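Local structure of putative metal-dependent hydrolase (Parabacteroides distasonis ATCC 8503, 3KL7) at residues F22-G27 against T151-R156; V51-E56 against D67-T72; Y130-G135 against T163-E168; A178-N183 against K203-Y208. The protein binds two zinc ions in a metallo-beta-lactamase-type domain and is probably a metal-dependent hydrolase whose substrate is not established. One frame throughout, in Å; residues are numbered along the deposited sequence.

From the N terminus, strand 19-23 leads into residues 22-27, whose partner 151-156 lies far along the chain; interaction 1 thus closes the longest loop and ties the outermost strand of one sheet to a hairpin of the other. Interaction 2 falls within that loop and closes a short one, joining the end of strand 47-51 to strand 68-71. Interaction 3 crosses interaction 1, since 130-135 precedes 151-156 and 163-168 follows it; it joins two loops beside the zinc site. Interaction 4 comes last in series, pairing strands 177-181 and 204-208. It touches interaction 1 through Phe22 against Tyr206, and interaction 3 where Thr163 meets Pro181.

Interaction 1: residues F22-G27 against T151-R156; sequences FKTKSG and TFDGLR
Thr24 and Leu155 mark the closest approach of the two backbones, with CA atoms 5.8 Å apart. Each segment turns here: a type I turn runs from Thr24 to Gly27, and a type I' turn from Phe152 to Leu155 joins strands 146-152 and 155-159. No direct backbone-to-backbone bond spans the gap; Asp153 bridges it with its carboxylate. Its OD2 accepts from Thr24 OG1 at 2.5 Å, on the anti side, and from Ser26 N at 3.1 Å, on the syn side, both somewhat out of the carboxylate plane, while Ser26 OG comes at 2.5 Å from farther above it (38°). Asp153 holds CG anti to its own N (chi1 -173°), which carries the acid across to the opposite turn. Three donors on one oxygen should fix the group's rotation and favour its ionised form. Lys25 runs extended past the same residue, CG 3.2 Å from Asp153 O, and a water accepts a weak bond from Lys25 N and donates to Asp153 O. Next to this polar cluster, Phe22 CB packs on Leu155 CD2 at 3.9 Å. Leu155 also rests on Leu30 of strand 29-36, and the Phe22 ring reaches strand 204-208; the contact joins outermost strand 19-23 of one sheet to the hairpin turn between inner strands 146-152 and 155-159 of the other.

Interaction 2: residues V51-E56 against D67-T72; sequences VDPVSE and DIILIT
Asp52 lays its carboxylate across the side chain of Thr72 at about a right angle and grips that residue at two points. OD1 accepts from Thr72 N at 2.7 Å through its syn lone pair, and OD2 takes the Thr72 hydroxyl, OG1, at 2.6 Å, also on the syn side but 23° out of the carboxylate plane. With OG1 between its own N and carbonyl carbon (chi1 57°), Thr72 presents hydroxyl and amide to the same acid. The Asp52 amide meets Leu70 O at 2.8 Å in a nearly straight bond (177°), closing the parallel bridge between Val51 and Leu70. Beyond it, Pro53 brings CD to two isoleucines of strand 68-71, crossing both side chains at about a right angle: CD lies 3.9 Å from Ile69 CG2 and 3.8 Å from Ile71 CD1. Ile69 packs in turn on helix 81-87. The contact thus joins strands 47-51 and 68-71 just where the chain leaves the sheet for the zinc-binding histidines, His73 following directly. OD2 of Asp52 also accepts from ND1 of the zinc ligand His78. Such a buried carboxylate, bonded to a hydroxyl, an amide and an imidazole, is a second-shell group that probably orients His78 and would tend to make its ring a stronger electron donor to the metal.

Interaction 3: residues Y130-G135 against T163-E168; sequences YNTTPG and TEDIPE
Beside the dinuclear zinc site, the loop 130-135 closes over the loop 163-168, with Glu164 taking most of the polar bonds between them. Its OE1 takes three donors, each from above the carboxylate plane: Asn131 ND2 at 3.0 Å, Thr132 N at 2.8 Å and Thr133 N at 3.0 Å, the last almost straight (177°). OE2 receives the hydroxyl of Thr133, OG1, at a very short 2.4 Å, and it also bonds Gln192 of helix 190-200. Extended beyond CG (chi2 177°), the glutamate reaches over to the backbone amides and is held there at both oxygens. The main chains meet as well, Glu164 N bonding Tyr130 O at 3.0 Å. In this metallo-beta-lactamase-type domain the two loops carry or adjoin metal ligands: Asp162, which bridges both zinc ions, immediately precedes Thr163, and Asn131 OD1 accepts from ND1 of the zinc ligand His140. Asn131 is therefore a second-shell residue, and its ND2, bonded to Glu164 and to Tyr186 O, should fix which way the amide is turned, leaving OD1 toward His140. Farther from the metals, Ile166 sets CG2 over the centre of the Tyr130 ring in a CH-pi contact, 3.6 Å from the centroid. The phenol OH of Tyr130 then donates to Glu168 OE1 at 2.5 Å through the syn lone pair, with ring and carboxylate planes 82° apart. Glu168 OE2 forms a salt bridge with Arg142, while Asp165, at the centre of an inverse gamma turn, pairs with Lys195.

Interaction 4: residues A178-N183 against K203-Y208; sequences AFLPVN and KILYPY
Phe179 and Tyr206 lie side by side on neighbouring parallel strands, pointing the same way, their ring planes only 10° apart but slid so far that the rings barely overlap. Strands 177-181 and 204-208 are the two strands of a beta-alpha-beta unit, with helix 190-200 as the crossover. Phe179 CD2 and CE2 both lie 3.5 Å from Tyr206 CB, which approaches the phenyl ring obliquely. Tyr208 joins the cluster from the next position on the same face: its ring receives Phe179 CB directly over the centre, 3.8 Å from the centroid. With CG between N and the carbonyl carbon (chi1 86°), the Tyr208 ring folds back toward the partner strand, where Pro181 N sits at its edge. On the other face, Leu180 CD1 meets Leu205 CD1 at 3.6 Å, the two leucines crossing at about a right angle. Residues of helix 190-200 cover this face, Ala196 against Leu180 and Ala197 against Leu205. Just past the strand, Val182 CG2 lies alongside Pro207 CB.

The backbone ladder sets the register, from Ala178 N to Ile204 O at 2.9 Å through to Val182 N to Tyr208 O at 3.1 Å; its middle rung, Leu180 N to Tyr206 O, is weak. Farther out, Tyr206 OH bonds Asp20 and Arg230. The zinc ligand His209 directly follows the strand, and the hydroxyl of Tyr208 is hydrogen-bonded to the backbone N of Gly161, next to the zinc ligand Asp162.

Interaction 1: residues F22-G27 against T151-R156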
loop_
_atom_site.group_PDB
_atom_site.type_symbol
_atom_site.label_atom_id
_atom_site.label_comp_id
_atom_site.label_asym_id
_atom_site.label_seq_id
_atom_site.Cartn_x
_atom_site.Cartn_y
_atom_site.Cartn_z
ATOM N N PHE A 22 15.271 -2.991 -4.483
ATOM C CA PHE A 22 15.787 -3.306 -3.175
ATOM C C PHE A 22 16.329 -4.738 -3.161
ATOM O O PHE A 22 15.828 -5.608 -3.864
ATOM C CB PHE A 22 14.668 -3.123 -2.129
ATOM C CG PHE A 22 14.092 -1.763 -2.129
ATOM C CD1 PHE A 22 13.120 -1.411 -3.042
ATOM C CD2 PHE A 22 14.546 -0.816 -1.262
ATOM C CE1 PHE A 22 12.590 -0.120 -3.059
ATOM C CE2 PHE A 22 14.027 0.463 -1.272
ATOM C CZ PHE A 22 13.041 0.801 -2.175
ATOM N N LYS A 23 17.357 -4.963 -2.372
ATOM C CA LYS A 23 17.932 -6.284 -2.231
ATOM C C LYS A 23 17.493 -6.859 -0.902
ATOM O O LYS A 23 17.412 -6.144 0.068
ATOM C CB LYS A 23 19.466 -6.210 -2.327
ATOM C CG LYS A 23 19.992 -6.016 -3.790
ATOM C CD LYS A 23 19.731 -7.282 -4.666
ATOM C CE LYS A 23 20.255 -7.139 -6.114
ATOM N NZ LYS A 23 19.491 -6.127 -6.972
ATOM N N THR A 24 17.159 -8.150 -0.879
ATOM C CA THR A 24 16.776 -8.849 0.377
ATOM C C THR A 24 18.033 -9.520 0.966
ATOM O O THR A 24 19.092 -9.437 0.375
ATOM C CB THR A 24 15.719 -9.912 0.115
ATOM O OG1 THR A 24 16.314 -11.010 -0.584
ATOM C CG2 THR A 24 14.543 -9.341 -0.716
ATOM N N LYS A 25 17.912 -10.188 2.123
ATOM C CA LYS A 25 19.121 -10.737 2.795
ATOM C C LYS A 25 19.833 -11.823 1.991
ATOM O O LYS A 25 21.043 -11.987 2.115
ATOM C CB LYS A 25 18.831 -11.235 4.242
ATOM C CG LYS A 25 17.488 -11.876 4.440
ATOM C CD LYS A 25 17.405 -12.690 5.742
ATOM C CE LYS A 25 16.003 -13.352 5.897
ATOM N NZ LYS A 25 15.925 -14.246 7.042
ATOM N N SER A 26 19.098 -12.562 1.164
ATOM C CA SER A 26 19.712 -13.651 0.407
ATOM C C SER A 26 20.187 -13.190 -0.979
ATOM O O SER A 26 20.744 -13.961 -1.723
ATOM C CB SER A 26 18.757 -14.837 0.279
ATOM O OG SER A 26 17.707 -14.560 -0.638
ATOM N N GLY A 27 19.945 -11.925 -1.302
ATOM C CA GLY A 27 20.402 -11.347 -2.544
ATOM C C GLY A 27 19.316 -11.193 -3.588
ATOM O O GLY A 27 19.587 -10.779 -4.703
ATOM N N THR A 151 6.074 -9.239 3.405
ATOM C CA THR A 151 7.430 -9.620 3.743
ATOM C C THR A 151 8.021 -10.511 2.639
ATOM O O THR A 151 7.465 -11.537 2.310
ATOM C CB THR A 151 7.485 -10.352 5.110
ATOM O OG1 THR A 151 6.860 -9.528 6.129
ATOM C CG2 THR A 151 8.951 -10.658 5.504
ATOM N N PHE A 152 9.137 -10.058 2.051
ATOM C CA PHE A 152 9.879 -10.825 1.063
ATOM C C PHE A 152 11.278 -11.117 1.646
ATOM O O PHE A 152 12.078 -10.209 1.795
ATOM C CB PHE A 152 10.060 -10.016 -0.224
ATOM C CG PHE A 152 8.797 -9.376 -0.747
ATOM C CD1 PHE A 152 8.393 -8.121 -0.290
ATOM C CD2 PHE A 152 8.033 -10.009 -1.709
ATOM C CE1 PHE A 152 7.232 -7.519 -0.794
ATOM C CE2 PHE A 152 6.860 -9.418 -2.207
ATOM C CZ PHE A 152 6.469 -8.175 -1.758
ATOM N N ASP A 153 11.548 -12.371 1.999
ATOM C CA ASP A 153 12.888 -12.770 2.443
ATOM C C ASP A 153 13.456 -11.742 3.462
ATOM O O ASP A 153 14.579 -11.284 3.337
ATOM C CB ASP A 153 13.805 -12.886 1.203
ATOM C CG ASP A 153 15.173 -13.461 1.520
ATOM O OD1 ASP A 153 15.311 -14.219 2.505
ATOM O OD2 ASP A 153 16.119 -13.165 0.755
ATOM N N GLY A 154 12.642 -11.372 4.450
ATOM C CA GLY A 154 13.084 -10.457 5.515
ATOM C C GLY A 154 12.819 -8.971 5.246
ATOM O O GLY A 154 12.847 -8.165 6.166
ATOM N N LEU A 155 12.575 -8.607 3.987
ATOM C CA LEU A 155 12.307 -7.212 3.640
ATOM C C LEU A 155 10.835 -6.940 3.852
ATOM O O LEU A 155 10.004 -7.546 3.194
ATOM C CB LEU A 155 12.680 -6.947 2.179
ATOM C CG LEU A 155 12.601 -5.506 1.716
ATOM C CD1 LEU A 155 13.754 -4.745 2.256
ATOM C CD2 LEU A 155 12.605 -5.454 0.209
ATOM N N ARG A 156 10.519 -6.024 4.774
ATOM C CA ARG A 156 9.118 -5.724 5.139
ATOM C C ARG A 156 8.633 -4.414 4.546
ATOM O O ARG A 156 9.193 -3.371 4.792
ATOM C CB ARG A 156 8.948 -5.726 6.674
ATOM C CG ARG A 156 9.117 -7.147 7.286
ATOM C CD ARG A 156 9.372 -7.166 8.805
ATOM N NE ARG A 156 8.334 -6.509 9.618
ATOM C CZ ARG A 156 7.088 -6.969 9.792
ATOM N NH1 ARG A 156 6.676 -8.063 9.188
ATOM N NH2 ARG A 156 6.251 -6.312 10.565
HETATM O O HOH W 1 15.758 -8.892 3.945
#

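Interaction 2: residues V51-E56 against D67-T72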
loop_
_atom_site.group_PDB
_atom_site.type_symbol
_atom_site.label_atom_id
_atom_site.label_comp_id
_atom_site.label_asym_id
_atom_site.label_seq_id
_atom_site.Cartn_x
_atom_site.Cartn_y
_atom_site.Cartn_z
ATOM N N VAL A 51 -1.045 -3.850 -6.532
ATOM C CA VAL A 51 -1.752 -3.291 -5.399
ATOM C C VAL A 51 -2.742 -2.216 -5.860
ATOM O O VAL A 51 -2.366 -1.267 -6.553
ATOM C CB VAL A 51 -0.764 -2.640 -4.420
ATOM C CG1 VAL A 51 -1.499 -2.106 -3.161
ATOM C CG2 VAL A 51 0.325 -3.621 -4.055
ATOM N N ASP A 52 -3.999 -2.362 -5.454
ATOM C CA ASP A 52 -5.060 -1.376 -5.769
ATOM C C ASP A 52 -4.968 -0.875 -7.225
ATOM O O ASP A 52 -4.918 0.338 -7.474
ATOM C CB ASP A 52 -4.998 -0.182 -4.801
ATOM C CG ASP A 52 -5.288 -0.578 -3.312
ATOM O OD1 ASP A 52 -5.801 -1.696 -3.056
ATOM O OD2 ASP A 52 -5.000 0.259 -2.397
ATOM N N PRO A 53 -4.955 -1.809 -8.198
ATOM C CA PRO A 53 -4.830 -1.406 -9.598
ATOM C C PRO A 53 -6.081 -0.696 -10.091
ATOM O O PRO A 53 -7.212 -1.203 -9.895
ATOM C CB PRO A 53 -4.652 -2.728 -10.320
ATOM C CG PRO A 53 -5.433 -3.708 -9.477
ATOM C CD PRO A 53 -5.187 -3.256 -8.062
ATOM N N VAL A 54 -5.886 0.460 -10.738
ATOM C CA VAL A 54 -6.987 1.329 -11.142
ATOM C C VAL A 54 -6.753 1.833 -12.589
ATOM O O VAL A 54 -5.758 2.505 -12.874
ATOM C CB VAL A 54 -7.113 2.527 -10.167
ATOM C CG1 VAL A 54 -8.080 3.600 -10.727
ATOM C CG2 VAL A 54 -7.560 2.052 -8.791
ATOM N N SER A 55 -7.681 1.504 -13.484
ATOM C CA SER A 55 -7.491 1.725 -14.932
ATOM C C SER A 55 -7.350 3.188 -15.346
ATOM O O SER A 55 -6.809 3.484 -16.398
ATOM C CB SER A 55 -8.632 1.065 -15.722
ATOM O OG SER A 55 -9.876 1.533 -15.299
ATOM N N GLU A 56 -7.832 4.093 -14.517
ATOM C CA GLU A 56 -7.712 5.512 -14.792
ATOM C C GLU A 56 -6.235 5.973 -14.786
ATOM O O GLU A 56 -5.897 6.969 -15.412
ATOM C CB GLU A 56 -8.501 6.302 -13.757
ATOM C CG GLU A 56 -8.802 7.739 -14.150
ATOM C CD GLU A 56 -8.907 8.667 -12.926
ATOM O OE1 GLU A 56 -9.093 8.144 -11.780
ATOM O OE2 GLU A 56 -8.794 9.913 -13.105
ATOM N N ASP A 67 0.397 -12.300 -10.593
ATOM C CA ASP A 67 0.323 -13.511 -9.795
ATOM C C ASP A 67 -0.554 -13.229 -8.575
ATOM O O ASP A 67 -1.246 -14.120 -8.067
ATOM C CB ASP A 67 1.711 -13.942 -9.347
ATOM C CG ASP A 67 2.556 -14.469 -10.497
ATOM O OD1 ASP A 67 2.290 -15.589 -10.956
ATOM O OD2 ASP A 67 3.493 -13.756 -10.935
ATOM N N ILE A 68 -0.530 -11.982 -8.122
ATOM C CA ILE A 68 -1.268 -11.578 -6.950
ATOM C C ILE A 68 -1.820 -10.186 -7.113
ATOM O O ILE A 68 -1.115 -9.298 -7.593
ATOM C CB ILE A 68 -0.360 -11.585 -5.690
ATOM C CG1 ILE A 68 0.202 -12.999 -5.463
ATOM C CG2 ILE A 68 -1.153 -11.104 -4.436
ATOM C CD1 ILE A 68 1.204 -13.071 -4.341
ATOM N N ILE A 69 -3.092 -9.993 -6.706
ATOM C CA ILE A 69 -3.699 -8.658 -6.640
ATOM C C ILE A 69 -4.152 -8.387 -5.220
ATOM O O ILE A 69 -4.943 -9.139 -4.647
ATOM C CB ILE A 69 -4.910 -8.505 -7.628
ATOM C CG1 ILE A 69 -4.448 -8.801 -9.085
ATOM C CG2 ILE A 69 -5.567 -7.050 -7.499
ATOM C CD1 ILE A 69 -5.565 -8.924 -10.084
ATOM N N LEU A 70 -3.622 -7.322 -4.647
ATOM C CA LEU A 70 -3.951 -6.899 -3.291
ATOM C C LEU A 70 -4.919 -5.710 -3.348
ATOM O O LEU A 70 -4.600 -4.692 -3.952
ATOM C CB LEU A 70 -2.686 -6.407 -2.587
ATOM C CG LEU A 70 -2.021 -7.251 -1.551
ATOM C CD1 LEU A 70 -3.037 -7.697 -0.478
ATOM C CD2 LEU A 70 -1.364 -8.436 -2.211
ATOM N N ILE A 71 -6.064 -5.825 -2.703
ATOM C CA ILE A 71 -6.960 -4.672 -2.546
ATOM C C ILE A 71 -7.036 -4.234 -1.084
ATOM O O ILE A 71 -7.362 -5.044 -0.201
ATOM C CB ILE A 71 -8.379 -4.968 -3.030
ATOM C CG1 ILE A 71 -8.358 -5.544 -4.440
ATOM C CG2 ILE A 71 -9.229 -3.684 -2.976
ATOM C CD1 ILE A 71 -7.553 -4.716 -5.430
ATOM N N THR A 72 -6.739 -2.954 -0.826
ATOM C CA THR A 72 -6.818 -2.394 0.554
ATOM C C THR A 72 -8.274 -2.099 0.984
ATOM O O THR A 72 -8.672 -2.403 2.123
ATOM C CB THR A 72 -6.022 -1.095 0.670
ATOM O OG1 THR A 72 -6.505 -0.153 -0.295
ATOM C CG2 THR A 72 -4.527 -1.345 0.450
#

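Interaction 3: residues Y130-G135 against T163-E168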
loop_
_atom_site.group_PDB
_atom_site.type_symbol
_atom_site.label_atom_id
_atom_site.label_comp_id
_atom_site.label_asym_id
_atom_site.label_seq_id
_atom_site.Cartn_x
_atom_site.Cartn_y
_atom_site.Cartn_z
ATOM N N TYR A 130 -7.795 3.393 9.112
ATOM C CA TYR A 130 -9.063 4.146 9.346
ATOM C C TYR A 130 -8.829 5.600 9.777
ATOM O O TYR A 130 -7.704 5.997 10.150
ATOM C CB TYR A 130 -9.913 3.454 10.413
ATOM C CG TYR A 130 -9.226 3.342 11.763
ATOM C CD1 TYR A 130 -8.332 2.302 12.027
ATOM C CD2 TYR A 130 -9.470 4.276 12.776
ATOM C CE1 TYR A 130 -7.696 2.192 13.256
ATOM C CE2 TYR A 130 -8.842 4.178 14.003
ATOM C CZ TYR A 130 -7.945 3.127 14.242
ATOM O OH TYR A 130 -7.309 3.017 15.472
ATOM N N ASN A 131 -9.899 6.388 9.733
ATOM C CA ASN A 131 -9.838 7.807 10.063
ATOM C C ASN A 131 -10.022 8.008 11.547
ATOM O O ASN A 131 -10.812 7.315 12.185
ATOM C CB ASN A 131 -10.918 8.575 9.293
ATOM C CG ASN A 131 -10.574 8.750 7.815
ATOM O OD1 ASN A 131 -11.035 7.970 6.953
ATOM N ND2 ASN A 131 -9.751 9.767 7.509
ATOM N N THR A 132 -9.295 8.962 12.104
ATOM C CA THR A 132 -9.403 9.257 13.535
ATOM C C THR A 132 -10.126 10.602 13.790
ATOM O O THR A 132 -10.692 10.808 14.855
ATOM C CB THR A 132 -8.041 9.282 14.160
ATOM O OG1 THR A 132 -7.224 10.229 13.462
ATOM C CG2 THR A 132 -7.388 7.890 14.058
ATOM N N THR A 133 -10.113 11.500 12.795
ATOM C CA THR A 133 -10.759 12.818 12.933
ATOM C C THR A 133 -12.283 12.675 13.053
ATOM O O THR A 133 -12.914 11.997 12.245
ATOM C CB THR A 133 -10.437 13.740 11.717
ATOM O OG1 THR A 133 -9.035 13.860 11.576
ATOM C CG2 THR A 133 -11.027 15.109 11.903
ATOM N N PRO A 134 -12.873 13.317 14.062
ATOM C CA PRO A 134 -14.327 13.227 14.230
ATOM C C PRO A 134 -15.056 13.522 12.927
ATOM O O PRO A 134 -14.727 14.479 12.254
ATOM C CB PRO A 134 -14.623 14.316 15.271
ATOM C CG PRO A 134 -13.381 14.444 16.052
ATOM C CD PRO A 134 -12.254 14.193 15.075
ATOM N N GLY A 135 -16.018 12.683 12.568
ATOM C CA GLY A 135 -16.789 12.884 11.337
ATOM C C GLY A 135 -16.184 12.252 10.069
ATOM O O GLY A 135 -16.881 12.109 9.045
ATOM N N THR A 163 -5.735 5.856 5.599
ATOM C CA THR A 163 -5.765 5.910 7.058
ATOM C C THR A 163 -5.281 7.270 7.565
ATOM O O THR A 163 -4.747 8.064 6.820
ATOM C CB THR A 163 -4.867 4.814 7.643
ATOM O OG1 THR A 163 -4.918 4.841 9.089
ATOM C CG2 THR A 163 -3.416 4.992 7.159
ATOM N N GLU A 164 -5.490 7.530 8.831
ATOM C CA GLU A 164 -4.864 8.666 9.482
ATOM C C GLU A 164 -3.773 8.128 10.414
ATOM O O GLU A 164 -3.443 6.925 10.366
ATOM C CB GLU A 164 -5.930 9.534 10.224
ATOM C CG GLU A 164 -6.584 10.589 9.288
ATOM C CD GLU A 164 -7.677 11.404 9.950
ATOM O OE1 GLU A 164 -8.784 10.853 10.153
ATOM O OE2 GLU A 164 -7.432 12.620 10.241
ATOM N N ASP A 165 -3.192 8.996 11.239
ATOM C CA ASP A 165 -2.095 8.585 12.129
ATOM C C ASP A 165 -2.639 7.818 13.316
ATOM O O ASP A 165 -2.639 8.306 14.448
ATOM C CB ASP A 165 -1.282 9.801 12.596
ATOM C CG ASP A 165 -2.160 10.896 13.224
ATOM O OD1 ASP A 165 -3.258 11.158 12.693
ATOM O OD2 ASP A 165 -1.739 11.493 14.242
ATOM N N ILE A 166 -3.082 6.601 13.059
ATOM C CA ILE A 166 -3.760 5.802 14.073
ATOM C C ILE A 166 -2.762 5.245 15.088
ATOM O O ILE A 166 -1.583 5.059 14.758
ATOM C CB ILE A 166 -4.574 4.661 13.424
ATOM C CG1 ILE A 166 -3.659 3.722 12.585
ATOM C CG2 ILE A 166 -5.665 5.231 12.572
ATOM C CD1 ILE A 166 -4.351 2.446 12.143
ATOM N N PRO A 167 -3.232 4.977 16.340
ATOM C CA PRO A 167 -2.343 4.526 17.430
ATOM C C PRO A 167 -1.737 3.145 17.211
ATOM O O PRO A 167 -0.716 2.818 17.824
ATOM C CB PRO A 167 -3.266 4.524 18.677
ATOM C CG PRO A 167 -4.618 4.394 18.155
ATOM C CD PRO A 167 -4.632 5.095 16.797
ATOM N N GLU A 168 -2.359 2.344 16.354
ATOM C CA GLU A 168 -1.854 1.024 16.046
ATOM C C GLU A 168 -0.558 1.072 15.237
ATOM O O GLU A 168 0.113 0.065 15.084
ATOM C CB GLU A 168 -2.898 0.198 15.275
ATOM C CG GLU A 168 -4.014 -0.365 16.133
ATOM C CD GLU A 168 -5.261 0.500 16.130
ATOM O OE1 GLU A 168 -5.159 1.735 15.895
ATOM O OE2 GLU A 168 -6.351 -0.060 16.368
#

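Interaction 4: residues A178-N183 against K203-Y208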
loop_
_atom_site.group_PDB
_atom_site.type_symbol
_atom_site.label_atom_id
_atom_site.label_comp_id
_atom_site.label_asym_id
_atom_site.label_seq_id
_atom_site.Cartn_x
_atom_site.Cartn_y
_atom_site.Cartn_z
ATOM N N ALA A 178 7.860 1.947 3.736
ATOM C CA ALA A 178 6.490 2.267 4.067
ATOM C C ALA A 178 5.902 3.223 3.094
ATOM O O ALA A 178 6.550 4.152 2.654
ATOM C CB ALA A 178 6.388 2.831 5.516
ATOM N N PHE A 179 4.653 2.983 2.760
ATOM C CA PHE A 179 3.867 3.895 1.989
ATOM C C PHE A 179 2.765 4.436 2.872
ATOM O O PHE A 179 1.923 3.684 3.340
ATOM C CB PHE A 179 3.270 3.181 0.754
ATOM C CG PHE A 179 4.318 2.693 -0.228
ATOM C CD1 PHE A 179 5.011 1.510 0.009
ATOM C CD2 PHE A 179 4.619 3.420 -1.354
ATOM C CE1 PHE A 179 5.971 1.073 -0.871
ATOM C CE2 PHE A 179 5.583 2.989 -2.231
ATOM C CZ PHE A 179 6.261 1.819 -1.992
ATOM N N LEU A 180 2.785 5.748 3.102
ATOM C CA LEU A 180 1.728 6.438 3.866
ATOM C C LEU A 180 0.968 7.419 2.971
ATOM O O LEU A 180 1.586 8.117 2.132
ATOM C CB LEU A 180 2.342 7.203 5.040
ATOM C CG LEU A 180 3.030 6.315 6.059
ATOM C CD1 LEU A 180 3.689 7.166 7.187
ATOM C CD2 LEU A 180 2.025 5.292 6.628
ATOM N N PRO A 181 -0.378 7.485 3.138
ATOM C CA PRO A 181 -1.274 8.366 2.363
ATOM C C PRO A 181 -1.367 9.771 2.917
ATOM O O PRO A 181 -1.623 9.947 4.104
ATOM C CB PRO A 181 -2.632 7.676 2.502
ATOM C CG PRO A 181 -2.567 7.029 3.808
ATOM C CD PRO A 181 -1.153 6.515 3.929
ATOM N N VAL A 182 -1.194 10.765 2.045
ATOM C CA VAL A 182 -1.086 12.138 2.467
ATOM C C VAL A 182 -1.939 13.061 1.572
ATOM O O VAL A 182 -1.400 13.886 0.799
ATOM C CB VAL A 182 0.418 12.611 2.435
ATOM C CG1 VAL A 182 0.588 13.904 3.178
ATOM C CG2 VAL A 182 1.384 11.493 3.014
ATOM N N ASN A 183 -3.263 12.921 1.663
ATOM C CA ASN A 183 -4.163 13.862 1.013
ATOM C C ASN A 183 -5.330 14.233 1.912
ATOM O O ASN A 183 -5.607 13.546 2.873
ATOM C CB ASN A 183 -4.645 13.348 -0.367
ATOM C CG ASN A 183 -5.612 12.193 -0.269
ATOM O OD1 ASN A 183 -5.589 11.414 0.688
ATOM N ND2 ASN A 183 -6.449 12.059 -1.261
ATOM N N LYS A 203 12.667 2.692 7.603
ATOM C CA LYS A 203 13.906 3.092 7.061
ATOM C C LYS A 203 13.677 3.967 5.825
ATOM O O LYS A 203 14.335 4.971 5.649
ATOM C CB LYS A 203 14.745 1.881 6.736
ATOM C CG LYS A 203 15.221 1.124 7.987
ATOM C CD LYS A 203 15.640 -0.270 7.655
ATOM C CE LYS A 203 16.314 -0.950 8.829
ATOM N NZ LYS A 203 16.358 -2.436 8.614
ATOM N N ILE A 204 12.720 3.579 4.992
ATOM C CA ILE A 204 12.414 4.311 3.765
ATOM C C ILE A 204 10.946 4.636 3.728
ATOM O O ILE A 204 10.128 3.779 3.999
ATOM C CB ILE A 204 12.804 3.482 2.525
ATOM C CG1 ILE A 204 14.329 3.419 2.425
ATOM C CG2 ILE A 204 12.191 4.092 1.245
ATOM C CD1 ILE A 204 14.837 2.227 1.745
ATOM N N LEU A 205 10.608 5.898 3.411
ATOM C CA LEU A 205 9.201 6.330 3.402
ATOM C C LEU A 205 8.836 6.930 2.072
ATOM O O LEU A 205 9.402 7.937 1.670
ATOM C CB LEU A 205 8.928 7.368 4.531
ATOM C CG LEU A 205 7.496 8.038 4.532
ATOM C CD1 LEU A 205 6.445 7.032 4.882
ATOM C CD2 LEU A 205 7.413 9.236 5.500
ATOM N N TYR A 206 7.876 6.312 1.393
ATOM C CA TYR A 206 7.296 6.885 0.181
ATOM C C TYR A 206 5.918 7.477 0.503
ATOM O O TYR A 206 4.939 6.725 0.656
ATOM C CB TYR A 206 7.086 5.804 -0.899
ATOM C CG TYR A 206 8.354 5.235 -1.529
ATOM C CD1 TYR A 206 8.957 5.862 -2.592
ATOM C CD2 TYR A 206 8.913 4.045 -1.067
ATOM C CE1 TYR A 206 10.102 5.343 -3.173
ATOM C CE2 TYR A 206 10.048 3.520 -1.643
ATOM C CZ TYR A 206 10.639 4.172 -2.697
ATOM O OH TYR A 206 11.775 3.654 -3.276
ATOM N N PRO A 207 5.819 8.814 0.591
ATOM C CA PRO A 207 4.477 9.340 0.603
ATOM C C PRO A 207 3.730 8.938 -0.670
ATOM O O PRO A 207 4.282 9.037 -1.773
ATOM C CB PRO A 207 4.696 10.861 0.630
ATOM C CG PRO A 207 6.078 11.062 0.261
ATOM C CD PRO A 207 6.817 9.872 0.698
ATOM N N TYR A 208 2.492 8.490 -0.531
ATOM C CA TYR A 208 1.698 8.195 -1.698
ATOM C C TYR A 208 0.246 8.618 -1.510
ATOM O O TYR A 208 -0.126 9.171 -0.449
ATOM C CB TYR A 208 1.878 6.715 -2.115
ATOM C CG TYR A 208 0.988 5.654 -1.446
ATOM C CD1 TYR A 208 0.440 5.839 -0.168
ATOM C CD2 TYR A 208 0.755 4.454 -2.080
ATOM C CE1 TYR A 208 -0.343 4.875 0.416
ATOM C CE2 TYR A 208 -0.024 3.475 -1.505
ATOM C CZ TYR A 208 -0.576 3.681 -0.259
ATOM O OH TYR A 208 -1.366 2.686 0.308
#